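PDB 2OOC: histidine phosphotransferase from Caulobacter crescentus, which probably relays phosphoryl groups through a histidine between response-regulator receiver domains, in the signalling that governs stalk biogenesis. Local coordinates for residues A10-Y15 against G67-G72; A32-Q37 against A94-I99; G72-R77 against E86-A91. All coordinates share one frame; numbering follows the deposited sequence.

Contact 1 (A10-Y15 against G67-G72); sequences AVDFAY and GAFNLG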
loop_
_atom_site.group_PDB
_atom_site.type_symbol
_atom_site.label_atom_id
_atom_site.label_comp_id
_atom_site.label_asym_id
_atom_site.label_seq_id
_atom_site.Cartn_x
_atom_site.Cartn_y
_atom_site.Cartn_z
ATOM N N ALA A 10 -0.384 2.165 -9.518
ATOM C CA ALA A 10 -0.300 1.067 -8.525
ATOM C C ALA A 10 -1.591 0.925 -7.721
ATOM O O ALA A 10 -1.958 -0.194 -7.262
ATOM C CB ALA A 10 0.919 1.318 -7.562
ATOM N N VAL A 11 -2.269 2.045 -7.485
ATOM C CA VAL A 11 -3.430 2.065 -6.583
ATOM C C VAL A 11 -4.691 2.448 -7.327
ATOM O O VAL A 11 -4.705 3.414 -8.058
ATOM C CB VAL A 11 -3.183 2.996 -5.428
ATOM C CG1 VAL A 11 -4.320 3.022 -4.436
ATOM C CG2 VAL A 11 -1.927 2.568 -4.681
ATOM N N ASP A 12 -5.748 1.658 -7.114
ATOM C CA ASP A 12 -7.035 1.933 -7.707
ATOM C C ASP A 12 -7.760 2.895 -6.832
ATOM O O ASP A 12 -8.435 2.468 -5.856
ATOM C CB ASP A 12 -7.831 0.607 -7.797
ATOM C CG ASP A 12 -9.022 0.732 -8.672
ATOM O OD1 ASP A 12 -9.561 1.866 -8.748
ATOM O OD2 ASP A 12 -9.412 -0.315 -9.250
ATOM N N PHE A 13 -7.641 4.202 -7.082
ATOM C CA PHE A 13 -8.192 5.151 -6.150
ATOM C C PHE A 13 -9.722 5.177 -6.198
ATOM O O PHE A 13 -10.395 5.599 -5.253
ATOM C CB PHE A 13 -7.566 6.565 -6.322
ATOM C CG PHE A 13 -6.165 6.646 -5.807
ATOM C CD1 PHE A 13 -5.905 6.603 -4.456
ATOM C CD2 PHE A 13 -5.132 6.718 -6.663
ATOM C CE1 PHE A 13 -4.561 6.666 -3.982
ATOM C CE2 PHE A 13 -3.838 6.767 -6.184
ATOM C CZ PHE A 13 -3.553 6.739 -4.878
ATOM N N ALA A 14 -10.292 4.668 -7.307
ATOM C CA ALA A 14 -11.756 4.533 -7.363
ATOM C C ALA A 14 -12.253 3.571 -6.272
ATOM O O ALA A 14 -13.296 3.786 -5.621
ATOM C CB ALA A 14 -12.153 4.048 -8.714
ATOM N N TYR A 15 -11.510 2.488 -6.062
ATOM C CA TYR A 15 -11.834 1.513 -5.013
ATOM C C TYR A 15 -11.824 2.154 -3.645
ATOM O O TYR A 15 -12.767 2.067 -2.862
ATOM C CB TYR A 15 -10.879 0.311 -5.090
ATOM C CG TYR A 15 -11.170 -0.750 -4.064
ATOM C CD1 TYR A 15 -10.678 -0.626 -2.765
ATOM C CD2 TYR A 15 -11.968 -1.852 -4.362
ATOM C CE1 TYR A 15 -10.995 -1.552 -1.799
ATOM C CE2 TYR A 15 -12.280 -2.797 -3.398
ATOM C CZ TYR A 15 -11.770 -2.622 -2.121
ATOM O OH TYR A 15 -12.076 -3.612 -1.231
ATOM N N GLY A 67 -6.925 -0.793 -2.173
ATOM C CA GLY A 67 -6.942 -0.741 -3.611
ATOM C C GLY A 67 -5.587 -0.902 -4.267
ATOM O O GLY A 67 -5.503 -0.712 -5.451
ATOM N N ALA A 68 -4.535 -1.269 -3.547
ATOM C CA ALA A 68 -3.187 -1.527 -4.113
ATOM C C ALA A 68 -3.170 -2.977 -4.515
ATOM O O ALA A 68 -2.489 -3.816 -3.907
ATOM C CB ALA A 68 -2.080 -1.217 -3.104
ATOM N N PHE A 69 -3.940 -3.286 -5.547
ATOM C CA PHE A 69 -4.194 -4.691 -5.904
ATOM C C PHE A 69 -2.966 -5.376 -6.447
ATOM O O PHE A 69 -2.761 -6.548 -6.138
ATOM C CB PHE A 69 -5.415 -4.830 -6.831
ATOM C CG PHE A 69 -6.686 -4.483 -6.128
ATOM C CD1 PHE A 69 -7.040 -5.164 -4.984
ATOM C CD2 PHE A 69 -7.469 -3.419 -6.543
ATOM C CE1 PHE A 69 -8.188 -4.839 -4.267
ATOM C CE2 PHE A 69 -8.625 -3.105 -5.829
ATOM C CZ PHE A 69 -8.956 -3.803 -4.703
ATOM N N ASN A 70 -2.168 -4.659 -7.248
ATOM C CA ASN A 70 -0.928 -5.258 -7.745
ATOM C C ASN A 70 0.011 -5.661 -6.589
ATOM O O ASN A 70 0.546 -6.749 -6.577
ATOM C CB ASN A 70 -0.200 -4.313 -8.669
ATOM C CG ASN A 70 1.221 -4.855 -9.064
ATOM O OD1 ASN A 70 1.333 -5.883 -9.788
ATOM N ND2 ASN A 70 2.290 -4.196 -8.561
ATOM N N LEU A 71 0.158 -4.776 -5.586
ATOM C CA LEU A 71 0.964 -5.095 -4.423
ATOM C C LEU A 71 0.442 -6.331 -3.718
ATOM O O LEU A 71 1.161 -7.212 -3.292
ATOM C CB LEU A 71 1.026 -3.896 -3.518
ATOM C CG LEU A 71 1.584 -4.068 -2.114
ATOM C CD1 LEU A 71 3.038 -4.550 -2.222
ATOM C CD2 LEU A 71 1.531 -2.759 -1.290
ATOM N N GLY A 72 -0.875 -6.418 -3.532
ATOM C CA GLY A 72 -1.466 -7.599 -2.980
ATOM C C GLY A 72 -1.109 -8.868 -3.725
ATOM O O GLY A 72 -0.760 -9.855 -3.102
HETATM O O HOH W 1 -0.353 -1.939 -5.917
HETATM O O HOH W 2 -2.985 -2.184 -8.483
#

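Contact 2 (A32-Q37 against A94-I99); sequences ALFREQ and AALLDI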
loop_
_atom_site.group_PDB
_atom_site.type_symbol
_atom_site.label_atom_id
_atom_site.label_comp_id
_atom_site.label_asym_id
_atom_site.label_seq_id
_atom_site.Cartn_x
_atom_site.Cartn_y
_atom_site.Cartn_z
ATOM N N ALA A 32 -3.544 7.580 5.387
ATOM C CA ALA A 32 -2.632 7.762 6.504
ATOM C C ALA A 32 -2.379 6.467 7.303
ATOM O O ALA A 32 -1.232 6.165 7.626
ATOM C CB ALA A 32 -3.129 8.890 7.405
ATOM N N LEU A 33 -3.421 5.657 7.487
ATOM C CA LEU A 33 -3.257 4.370 8.129
ATOM C C LEU A 33 -2.357 3.440 7.325
ATOM O O LEU A 33 -1.512 2.759 7.887
ATOM C CB LEU A 33 -4.646 3.725 8.306
ATOM C CG LEU A 33 -5.567 4.400 9.338
ATOM C CD1 LEU A 33 -7.022 3.726 9.308
ATOM C CD2 LEU A 33 -4.923 4.377 10.722
ATOM N N PHE A 34 -2.514 3.438 6.019
ATOM C CA PHE A 34 -1.722 2.568 5.180
ATOM C C PHE A 34 -0.253 2.978 5.262
ATOM O O PHE A 34 0.623 2.140 5.367
ATOM C CB PHE A 34 -2.155 2.624 3.733
ATOM C CG PHE A 34 -1.352 1.719 2.831
ATOM C CD1 PHE A 34 -1.725 0.387 2.658
ATOM C CD2 PHE A 34 -0.210 2.158 2.204
ATOM C CE1 PHE A 34 -0.942 -0.428 1.860
ATOM C CE2 PHE A 34 0.556 1.375 1.382
ATOM C CZ PHE A 34 0.210 0.039 1.245
ATOM N N ARG A 35 0.000 4.281 5.244
ATOM C CA ARG A 35 1.371 4.757 5.306
ATOM C C ARG A 35 2.006 4.372 6.641
ATOM O O ARG A 35 3.171 4.034 6.717
ATOM C CB ARG A 35 1.467 6.275 5.016
ATOM C CG ARG A 35 1.442 6.567 3.520
ATOM C CD ARG A 35 0.997 7.995 3.198
ATOM N NE ARG A 35 1.709 9.006 3.978
ATOM C CZ ARG A 35 2.637 9.853 3.507
ATOM N NH1 ARG A 35 3.009 9.829 2.228
ATOM N NH2 ARG A 35 3.209 10.737 4.339
ATOM N N GLU A 36 1.206 4.393 7.700
ATOM C CA GLU A 36 1.664 4.000 9.032
ATOM C C GLU A 36 2.001 2.519 9.105
ATOM O O GLU A 36 3.078 2.117 9.632
ATOM C CB GLU A 36 0.590 4.298 10.077
ATOM C CG GLU A 36 0.524 5.702 10.517
ATOM C CD GLU A 36 -0.590 5.875 11.571
ATOM O OE1 GLU A 36 -0.670 4.991 12.490
ATOM O OE2 GLU A 36 -1.401 6.845 11.434
ATOM N N GLN A 37 1.128 1.684 8.563
ATOM C CA GLN A 37 1.382 0.248 8.485
ATOM C C GLN A 37 2.625 -0.008 7.645
ATOM O O GLN A 37 3.499 -0.842 8.016
ATOM C CB GLN A 37 0.221 -0.487 7.825
ATOM C CG GLN A 37 -1.017 -0.636 8.601
ATOM C CD GLN A 37 -1.226 -2.060 9.058
ATOM O OE1 GLN A 37 -2.206 -2.722 8.670
ATOM N NE2 GLN A 37 -0.316 -2.537 9.908
ATOM N N ALA A 94 5.915 1.537 -5.397
ATOM C CA ALA A 94 4.972 2.071 -6.383
ATOM C C ALA A 94 3.650 2.454 -5.719
ATOM O O ALA A 94 3.056 3.467 -6.083
ATOM C CB ALA A 94 4.743 1.026 -7.481
ATOM N N ALA A 95 3.183 1.687 -4.719
ATOM C CA ALA A 95 1.946 2.017 -4.091
ATOM C C ALA A 95 2.133 3.296 -3.233
ATOM O O ALA A 95 1.257 4.206 -3.287
ATOM C CB ALA A 95 1.461 0.803 -3.237
ATOM N N LEU A 96 3.271 3.395 -2.519
ATOM C CA LEU A 96 3.531 4.564 -1.706
ATOM C C LEU A 96 3.675 5.852 -2.569
ATOM O O LEU A 96 3.275 6.931 -2.181
ATOM C CB LEU A 96 4.723 4.335 -0.790
ATOM C CG LEU A 96 4.401 3.366 0.340
ATOM C CD1 LEU A 96 5.718 3.003 0.993
ATOM C CD2 LEU A 96 3.439 3.888 1.428
ATOM N N LEU A 97 4.281 5.681 -3.748
ATOM C CA LEU A 97 4.480 6.769 -4.707
ATOM C C LEU A 97 3.151 7.370 -5.081
ATOM O O LEU A 97 2.943 8.575 -5.042
ATOM C CB LEU A 97 5.176 6.172 -5.935
ATOM C CG LEU A 97 5.304 7.163 -7.067
ATOM C CD1 LEU A 97 6.458 8.162 -6.771
ATOM C CD2 LEU A 97 5.674 6.363 -8.310
ATOM N N ASP A 98 2.227 6.454 -5.385
ATOM C CA ASP A 98 0.864 6.810 -5.792
ATOM C C ASP A 98 0.089 7.489 -4.660
ATOM O O ASP A 98 -0.526 8.508 -4.846
ATOM C CB ASP A 98 0.102 5.524 -6.200
ATOM C CG ASP A 98 0.147 5.244 -7.665
ATOM O OD1 ASP A 98 1.201 5.559 -8.257
ATOM O OD2 ASP A 98 -0.880 4.701 -8.176
ATOM N N ILE A 99 0.165 6.888 -3.496
ATOM C CA ILE A 99 -0.560 7.386 -2.328
ATOM C C ILE A 99 -0.072 8.754 -1.924
ATOM O O ILE A 99 -0.881 9.666 -1.663
ATOM C CB ILE A 99 -0.433 6.384 -1.177
ATOM C CG1 ILE A 99 -1.322 5.177 -1.501
ATOM C CG2 ILE A 99 -0.802 7.027 0.173
ATOM C CD1 ILE A 99 -1.010 3.998 -0.591
HETATM O O HOH W 3 3.188 7.404 0.661
#

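Contact 3 (G72-R77 against E86-A91); sequences GEVCER and EGVRTA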
loop_
_atom_site.group_PDB
_atom_site.type_symbol
_atom_site.label_atom_id
_atom_site.label_comp_id
_atom_site.label_asym_id
_atom_site.label_seq_id
_atom_site.Cartn_x
_atom_site.Cartn_y
_atom_site.Cartn_z
ATOM N N GLY A 72 -0.875 -6.418 -3.532
ATOM C CA GLY A 72 -1.466 -7.599 -2.980
ATOM C C GLY A 72 -1.109 -8.868 -3.725
ATOM O O GLY A 72 -0.760 -9.855 -3.102
ATOM N N GLU A 73 -1.174 -8.811 -5.035
ATOM C CA GLU A 73 -0.792 -9.958 -5.873
ATOM C C GLU A 73 0.647 -10.329 -5.723
ATOM O O GLU A 73 0.978 -11.497 -5.661
ATOM C CB GLU A 73 -1.105 -9.717 -7.344
ATOM C CG GLU A 73 -2.579 -9.613 -7.628
ATOM N N VAL A 74 1.541 -9.349 -5.744
ATOM C CA VAL A 74 2.960 -9.587 -5.570
ATOM C C VAL A 74 3.217 -10.248 -4.226
ATOM O O VAL A 74 3.980 -11.201 -4.097
ATOM C CB VAL A 74 3.758 -8.300 -5.708
ATOM C CG1 VAL A 74 5.219 -8.599 -5.384
ATOM C CG2 VAL A 74 3.649 -7.695 -7.123
ATOM N N CYS A 75 2.544 -9.800 -3.182
ATOM C CA CYS A 75 2.677 -10.437 -1.895
ATOM C C CYS A 75 2.214 -11.898 -1.905
ATOM O O CYS A 75 2.850 -12.712 -1.288
ATOM C CB CYS A 75 1.870 -9.713 -0.843
ATOM S SG CYS A 75 2.535 -8.084 -0.334
ATOM N N GLU A 76 1.089 -12.158 -2.539
ATOM C CA GLU A 76 0.547 -13.553 -2.660
ATOM C C GLU A 76 1.546 -14.402 -3.400
ATOM O O GLU A 76 1.787 -15.542 -2.970
ATOM C CB GLU A 76 -0.830 -13.509 -3.340
ATOM C CG GLU A 76 -1.708 -14.812 -3.281
ATOM C CD GLU A 76 -3.206 -14.545 -3.698
ATOM N N ARG A 77 2.159 -13.866 -4.448
ATOM C CA ARG A 77 3.145 -14.618 -5.230
ATOM C C ARG A 77 4.397 -14.884 -4.402
ATOM O O ARG A 77 4.994 -15.955 -4.476
ATOM C CB ARG A 77 3.521 -13.885 -6.514
ATOM C CG ARG A 77 2.444 -13.850 -7.578
ATOM C CD ARG A 77 2.998 -13.468 -8.931
ATOM N NE ARG A 77 3.160 -12.027 -9.117
ATOM C CZ ARG A 77 2.224 -11.208 -9.595
ATOM N NH1 ARG A 77 1.017 -11.657 -9.938
ATOM N NH2 ARG A 77 2.505 -9.918 -9.739
ATOM N N GLU A 86 12.516 -8.478 -2.701
ATOM C CA GLU A 86 12.773 -7.295 -3.474
ATOM C C GLU A 86 11.575 -6.878 -4.348
ATOM O O GLU A 86 11.243 -5.673 -4.468
ATOM C CB GLU A 86 14.018 -7.534 -4.335
ATOM C CG GLU A 86 14.466 -6.340 -5.177
ATOM C CD GLU A 86 15.815 -6.590 -5.937
ATOM O OE1 GLU A 86 16.465 -7.638 -5.726
ATOM O OE2 GLU A 86 16.185 -5.725 -6.752
ATOM N N GLY A 87 10.892 -7.861 -4.912
ATOM C CA GLY A 87 9.713 -7.597 -5.713
ATOM C C GLY A 87 8.566 -6.996 -4.889
ATOM O O GLY A 87 7.808 -6.124 -5.338
ATOM N N VAL A 88 8.405 -7.489 -3.657
ATOM C CA VAL A 88 7.464 -6.877 -2.716
ATOM C C VAL A 88 7.834 -5.423 -2.389
ATOM O O VAL A 88 6.990 -4.541 -2.446
ATOM C CB VAL A 88 7.321 -7.696 -1.426
ATOM C CG1 VAL A 88 6.278 -7.077 -0.499
ATOM C CG2 VAL A 88 6.892 -9.151 -1.792
ATOM N N ARG A 89 9.114 -5.186 -2.100
ATOM C CA ARG A 89 9.575 -3.853 -1.805
ATOM C C ARG A 89 9.325 -2.867 -2.931
ATOM O O ARG A 89 8.884 -1.745 -2.698
ATOM C CB ARG A 89 11.058 -3.849 -1.404
ATOM C CG ARG A 89 11.325 -4.548 -0.115
ATOM C CD ARG A 89 12.619 -4.125 0.502
ATOM N NE ARG A 89 13.724 -4.375 -0.436
ATOM C CZ ARG A 89 14.361 -5.522 -0.592
ATOM N NH1 ARG A 89 14.071 -6.571 0.153
ATOM N NH2 ARG A 89 15.341 -5.648 -1.503
ATOM N N THR A 90 9.595 -3.296 -4.170
ATOM C CA THR A 90 9.421 -2.361 -5.288
ATOM C C THR A 90 7.949 -2.138 -5.639
ATOM O O THR A 90 7.591 -1.028 -5.992
ATOM C CB THR A 90 10.245 -2.769 -6.464
ATOM O OG1 THR A 90 9.839 -4.026 -6.956
ATOM C CG2 THR A 90 11.748 -2.819 -6.173
ATOM N N ALA A 91 7.094 -3.154 -5.420
ATOM C CA ALA A 91 5.630 -2.990 -5.520
ATOM C C ALA A 91 5.099 -2.034 -4.449
ATOM O O ALA A 91 4.254 -1.199 -4.716
ATOM C CB ALA A 91 4.895 -4.350 -5.438
#

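Contact 1 (A10-Y15 against G67-G72)
Y15 and F69 meet in a T-shaped stack, ring centroids 5.0 Å apart and planes at 88°. Y15 reaches it with CG anti to the backbone N (chi1 -179°). Followed outward, its CB lies near F69 CE2, and F69 CZ stands over the ring face, with CG and CD2 near it, Y15 CD2 3.6 Å from F69 CZ. Y15 CD1 turns to the G67 backbone, 3.8 Å from G67 N, while CE2 and CZ again face F69 CZ. Replacing F69 by an alanine would remove the ring edge that stands over the Y15 face, and would probably leave the tyrosine ring freer to turn. Next to the stack, D12 N donates to G67 O at 2.9 Å, an almost straight bond (178°) that arrives from above the carbonyl plane. G67 has positive phi, and a CB there would clash with D12 O. D12 also N-caps helix 13-19, its OD1 accepting weakly from A14 N and Y15 N. A10 O accepts a hydrogen bond from each of two waters; one water accepts from L71 N, 2.9 Å from its oxygen, and the other from N70 N, so the first turn of helix 69-79 is tied to the N-terminal loop residues through solvent. The N-terminal segment thus runs across the junction of helices 52-66 and 69-79, with A68 resting on A63 and A10 packing on A94 and D98 of helix 85-111.

Contact 2 (A32-Q37 against A94-I99)
Two roughly antiparallel helices of the Hpt helical bundle, 24-41 and 85-111, face each other here, their short segments approaching to 11.1 Å between axes at an angle of 146°. F34 reaches into that spacing. With CG anti to its backbone N (chi1 -180°), its ring extends toward the opposite helix, where the methyl end of I99 crosses it at about a right angle. I99 CD1 lies 3.4 Å from F34 CD2 and 3.6 Å from F34 CE2, a close approach, oblique to the ring. L96 comes in differently: its CD2 sits at the ring edge, near the ring plane, 3.8 Å from F34 CE2. The same methyl also meets the aliphatic stem of R35, 3.9 Å from R35 CG. Beyond it, R35 and I99 run alongside each other, pointing opposite ways, R35 CD lying 3.7 Å from I99 CG2. The arginine then bends at chi3 (49°) and sends its guanidinium toward solvent, where, in the conformer described, R35 NH1 donates to a water at 2.9 Å; that water in turn donates to L96 O. F34 continues inward onto A62 and V66 of helix 52-66 and L92 of helix 85-111, while I99 also packs on L31. No direct hydrogen bond joins the two segments. The chemistry is therefore graded, from aromatic and branched aliphatic groups inside, through the methylenes of R35, to a charged end, which implies an interface held by apolar burial, with a water-mediated polar link at the solvent-facing margin in at least one R35 conformer.

Contact 3 (G72-R77 against E86-A91)
V74, C75, V88 and A91 make the apolar side-chain contacts here. V74 spreads its two methyls over the opposite helix: CG2 meets A91 CB at 3.9 Å, and CG1 faces V88 CG2 at 4.0 Å. The other V88 methyl, CG1, which stands anti to its backbone N (chi1 -177°), is turned to the sulfur of C75, the residue following V74, with C75 SG 3.9 Å from V88 CG1. The valine of one helix is thus set between G87, V88 and A91 of the other. Contacts of side chain with backbone come next. V74 CG1 lies 3.6 Å from G87 O and 3.8 Å from V88 N, an approach to the main chain at a position where G87 carries no side chain. The two segments belong to consecutive helices, 69-79 and 85-111, joined by a short loop into an antiparallel helical hairpin of the Hpt bundle; their axes come within 9.2 Å and run at 171°. Polar interactions lie outside the interface proper, since no hydrogen bond crosses it. G87 N donates to S84 OG of the connecting loop, and R77 NE makes a long, weak ion pair with E83 OE2. R89 points away from helix 69-79 and donates through NH1 to L45 O. On the inner side C75 also touches V56, V59 and K60 of helix 52-66, and V88 touches C78 and L45.

Contact 3 is the most buried of the three, with four of its five touching residues buried and only apolar side chains and backbone in play. Contact 2 nonetheless lies nearest the chain centre, about 5 Å between centres, against 8 Å for contact 1 and 10 Å for contact 3. Contacts 1 and 2 are partly buried and both include water bridges, that of contact 2 in one R35 conformer; contact 1 alone has a direct hydrogen bond and an aromatic stack. Helix 85-111 serves contacts 2 and 3, and helix 69-79 serves contacts 1 and 3, which share G72. Contacts 1 and 2 touch through D98, whose OD2 probably accepts from V11 N.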